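Local coordinates for proximal thread matrix protein 1 (Mytilus galloprovincialis, PDB 4CN9), which binds collagen as a matrix protein of the mussel byssus, and is built from two von Willebrand factor type A domains with bound zinc, at residues V58-S63 against Q130-R135. Numbering follows the deposited sequence.
With ZN (zinc ion), chain C.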
ATOM      1  N   VAL A  58      -3.537  18.027   0.139  1.00 16.86           N
ATOM      2  CA  VAL A  58      -2.091  18.053   0.322  1.00 13.02           C
ATOM      3  C   VAL A  58      -1.738  18.481   1.744  1.00 14.68           C
ATOM      4  O   VAL A  58      -2.197  19.506   2.224  1.00 17.71           O
ATOM      5  CB  VAL A  58      -1.403  19.006  -0.683  1.00 18.43           C
ATOM      6  CG1 VAL A  58       0.087  19.101  -0.400  1.00 20.64           C
ATOM      7  CG2 VAL A  58      -1.667  18.531  -2.102  1.00 22.04           C
ATOM      8  N   LEU A  59      -0.931  17.657   2.405  1.00 14.79           N
ATOM      9  CA  LEU A  59      -0.405  17.908   3.744  1.00 16.29           C
ATOM     10  C   LEU A  59       1.026  18.406   3.575  1.00 18.29           C
ATOM     11  O   LEU A  59       1.920  17.663   3.156  1.00 20.51           O
ATOM     12  CB  LEU A  59      -0.471  16.599   4.542  1.00 16.83           C
ATOM     13  CG  LEU A  59      -0.552  16.551   6.066  1.00 24.71           C
ATOM     14  CD1 LEU A  59      -1.420  17.642   6.687  1.00 20.46           C
ATOM     15  CD2 LEU A  59      -1.087  15.174   6.440  1.00 24.48           C
ATOM     16  N   PHE A  60       1.207  19.685   3.871  1.00 14.52           N
ATOM     17  CA  PHE A  60       2.342  20.496   3.450  1.00 17.21           C
ATOM     18  C   PHE A  60       3.164  20.833   4.703  1.00 21.06           C
ATOM     19  O   PHE A  60       2.701  21.591   5.546  1.00 17.01           O
ATOM     20  CB  PHE A  60       1.733  21.760   2.810  1.00 20.34           C
ATOM     21  CG  PHE A  60       2.716  22.709   2.181  1.00 20.71           C
ATOM     22  CD1 PHE A  60       3.559  23.506   2.959  1.00 16.07           C
ATOM     23  CD2 PHE A  60       2.753  22.849   0.800  1.00 26.53           C
ATOM     24  CE1 PHE A  60       4.429  24.395   2.359  1.00 23.04           C
ATOM     25  CE2 PHE A  60       3.628  23.739   0.193  1.00 23.76           C
ATOM     26  CZ  PHE A  60       4.457  24.513   0.963  1.00 23.83           C
ATOM     27  N   ASP A  61       4.360  20.244   4.828  1.00 16.29           N
ATOM     28  CA  ASP A  61       5.291  20.499   5.945  1.00 17.17           C
ATOM     29  C   ASP A  61       5.709  21.973   5.925  1.00 22.14           C
ATOM     30  O   ASP A  61       6.245  22.437   4.912  1.00 19.07           O
ATOM     31  CB  ASP A  61       6.501  19.567   5.771  1.00 20.57           C
ATOM     32  CG  ASP A  61       7.542  19.649   6.911  1.00 19.91           C
ATOM     33  OD1 ASP A  61       7.766  20.718   7.521  1.00 19.02           O
ATOM     34  OD2 ASP A  61       8.177  18.601   7.163  1.00 19.47           O
ATOM     35  N   ASP A  62       5.426  22.726   7.004  1.00 15.85           N
ATOM     36  CA  ASP A  62       5.929  24.110   7.094  1.00 17.58           C
ATOM     37  C   ASP A  62       6.870  24.321   8.277  1.00 19.63           C
ATOM     38  O   ASP A  62       6.874  25.374   8.900  1.00 19.00           O
ATOM     39  CB  ASP A  62       4.806  25.175   7.018  1.00 21.17           C
ATOM     40  CG  ASP A  62       3.843  25.161   8.211  1.00 18.68           C
ATOM     41  OD1 ASP A  62       3.863  24.236   9.051  1.00 16.41           O
ATOM     42  OD2 ASP A  62       3.036  26.116   8.289  1.00 19.35           O
ATOM     43  N   SER A  63       7.696  23.312   8.541  1.00 17.08           N
ATOM     44  CA  SER A  63       8.735  23.385   9.575  1.00 20.63           C
ATOM     45  C   SER A  63       9.881  24.317   9.176  1.00 22.84           C
ATOM     46  O   SER A  63      10.176  24.501   7.992  1.00 22.28           O
ATOM     47  CB  SER A  63       9.308  21.986   9.881  1.00 23.62           C
ATOM     48  OG  SER A  63       9.982  21.411   8.758  1.00 21.84           O
ATOM     49  N   GLN A 130      -0.315  29.885  -3.752  1.00 26.66           N
ATOM     50  CA  GLN A 130       0.688  30.943  -3.774  1.00 27.06           C
ATOM     51  C   GLN A 130       0.601  31.841  -2.527  1.00 25.71           C
ATOM     52  O   GLN A 130       1.620  32.289  -1.988  1.00 26.68           O
ATOM     53  CB  GLN A 130       0.544  31.793  -5.046  1.00 28.53           C
ATOM     54  CG  GLN A 130       1.654  32.818  -5.204  1.00 28.77           C
ATOM     55  CD  GLN A 130       3.033  32.185  -5.114  1.00 26.08           C
ATOM     56  OE1 GLN A 130       3.276  31.122  -5.680  1.00 27.67           O
ATOM     57  NE2 GLN A 130       3.938  32.828  -4.388  1.00 32.78           N
ATOM     58  N   ASP A 131      -0.618  32.083  -2.066  1.00 26.11           N
ATOM     59  CA  ASP A 131      -0.861  32.993  -0.958  1.00 27.91           C
ATOM     60  C   ASP A 131      -0.625  32.368   0.411  1.00 31.72           C
ATOM     61  O   ASP A 131      -0.725  33.056   1.420  1.00 29.05           O
ATOM     62  CB  ASP A 131      -2.296  33.513  -0.999  1.00 30.45           C
ATOM     63  CG  ASP A 131      -2.515  34.539  -2.091  1.00 32.48           C
ATOM     64  OD1 ASP A 131      -1.518  35.081  -2.618  1.00 36.18           O
ATOM     65  OD2 ASP A 131      -3.688  34.792  -2.421  1.00 38.09           O
ATOM     66  N   MET A 132      -0.322  31.077   0.457  1.00 26.53           N
ATOM     67  CA  MET A 132      -0.060  30.418   1.736  1.00 25.69           C
ATOM     68  C   MET A 132       1.134  31.031   2.421  1.00 25.15           C
ATOM     69  O   MET A 132       2.154  31.295   1.785  1.00 25.86           O
ATOM     70  CB  MET A 132       0.253  28.938   1.550  1.00 26.98           C
ATOM     71  CG  MET A 132      -0.880  28.065   1.114  1.00 31.21           C
ATOM     72  SD  MET A 132      -0.186  26.455   0.631  1.00 36.68           S
ATOM     73  CE  MET A 132       0.455  25.921   2.212  1.00 28.36           C
ATOM     74  N   VAL A 133       1.019  31.189   3.735  1.00 23.60           N
ATOM     75  CA  VAL A 133       2.103  31.669   4.567  1.00 23.26           C
ATOM     76  C   VAL A 133       2.629  30.546   5.465  1.00 26.99           C
ATOM     77  O   VAL A 133       1.963  30.168   6.431  1.00 23.04           O
ATOM     78  CB  VAL A 133       1.615  32.823   5.473  1.00 27.23           C
ATOM     79  CG1 VAL A 133       2.781  33.391   6.283  1.00 28.36           C
ATOM     80  CG2 VAL A 133       0.946  33.900   4.641  1.00 32.44           C
ATOM     81  N   PRO A 134       3.824  30.006   5.155  1.00 24.03           N
ATOM     82  CA  PRO A 134       4.410  28.979   6.017  1.00 24.48           C
ATOM     83  C   PRO A 134       4.696  29.524   7.396  1.00 26.81           C
ATOM     84  O   PRO A 134       5.112  30.679   7.526  1.00 23.75           O
ATOM     85  CB  PRO A 134       5.728  28.636   5.313  1.00 23.87           C
ATOM     86  CG  PRO A 134       5.504  29.019   3.901  1.00 28.81           C
ATOM     87  CD  PRO A 134       4.681  30.269   3.989  1.00 26.25           C
ATOM     88  N   ARG A 135       4.486  28.703   8.415  1.00 20.63           N
ATOM     89  CA  ARG A 135       4.594  29.161   9.793  1.00 24.11           C
ATOM     90  C   ARG A 135       5.982  28.921  10.388  1.00 21.73           C
ATOM     91  O   ARG A 135       6.329  29.502  11.415  1.00 22.44           O
ATOM     92  CB  ARG A 135       3.516  28.480  10.651  1.00 24.23           C
ATOM     93  CG  ARG A 135       2.090  28.823  10.245  1.00 21.84           C
ATOM     94  CD  ARG A 135       1.085  27.878  10.899  1.00 19.83           C
ATOM     95  NE  ARG A 135       1.447  26.494  10.617  1.00 19.58           N
ATOM     96  CZ  ARG A 135       1.239  25.471  11.440  1.00 20.90           C
ATOM     97  NH1 ARG A 135       0.609  25.643  12.592  1.00 18.42           N
ATOM     98  NH2 ARG A 135       1.644  24.264  11.093  1.00 18.52           N
TER
HETATM   99 ZN    ZN C1448      11.540  19.906   8.855  0.70 25.89          ZN
HETATM  100  O   HOH W   1      10.005  18.526   9.129  1.00 19.69           O
HETATM  101  O   HOH W   2      11.821  20.258  10.885  1.00 27.15           O
HETATM  102  O   HOH W   3      13.094  18.499   9.125  1.00 23.23           O
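Strand 54-61 ends where its chain meets the loop that follows helix 122-130, D62 and P134 being nearest with their CA atoms 5.2 Å apart, and the backbone N of R135 donates to D62 OD2 at 3.0 Å. That donor arrives from above the carboxylate, 52° out of its plane. The guanidinium of the same arginine grips D62 side-on: NE reaches OD2 at 2.8 Å and NH2 reaches OD1 at 3.0 Å, both on syn lone pairs. NE gives the straighter of these two bonds (167°), with OD2 close to the guanidinium plane. With CG beside the backbone N, a bend about CG-CD (chi3 -54°) wraps the arginine side chain round D62 OD2, so that N and NE both reach that oxygen. S107 OG also bonds D62 OD1 and Q105 NE2 also bonds D62 OD2, so the buried charge is fixed by several donors and probably stays ionised. P134 CB lies against D62 CB at 4.0 Å. Deeper in, M132 CE sits over one face of the F60 ring, 3.9 Å from its centroid, while SD stands farther above that face in a Met-aromatic contact. Y74 and M77 of helix 73-85 also pack on F60. D61 CB points away from the loop; OD1 takes the backbone N of S63 in an Asx turn and also accepts from S63 OG, which binds zinc at 2.2 Å. D61 OD2 accepts from a zinc-bound water and so serves the metal from the second shell. S65 and D174 complete the protein ligands. D61, S63 and S65 form the DxSxS motif of this metal ion-dependent adhesion site (MIDAS), at the C-terminal ends of parallel strands in the first von Willebrand factor type A domain.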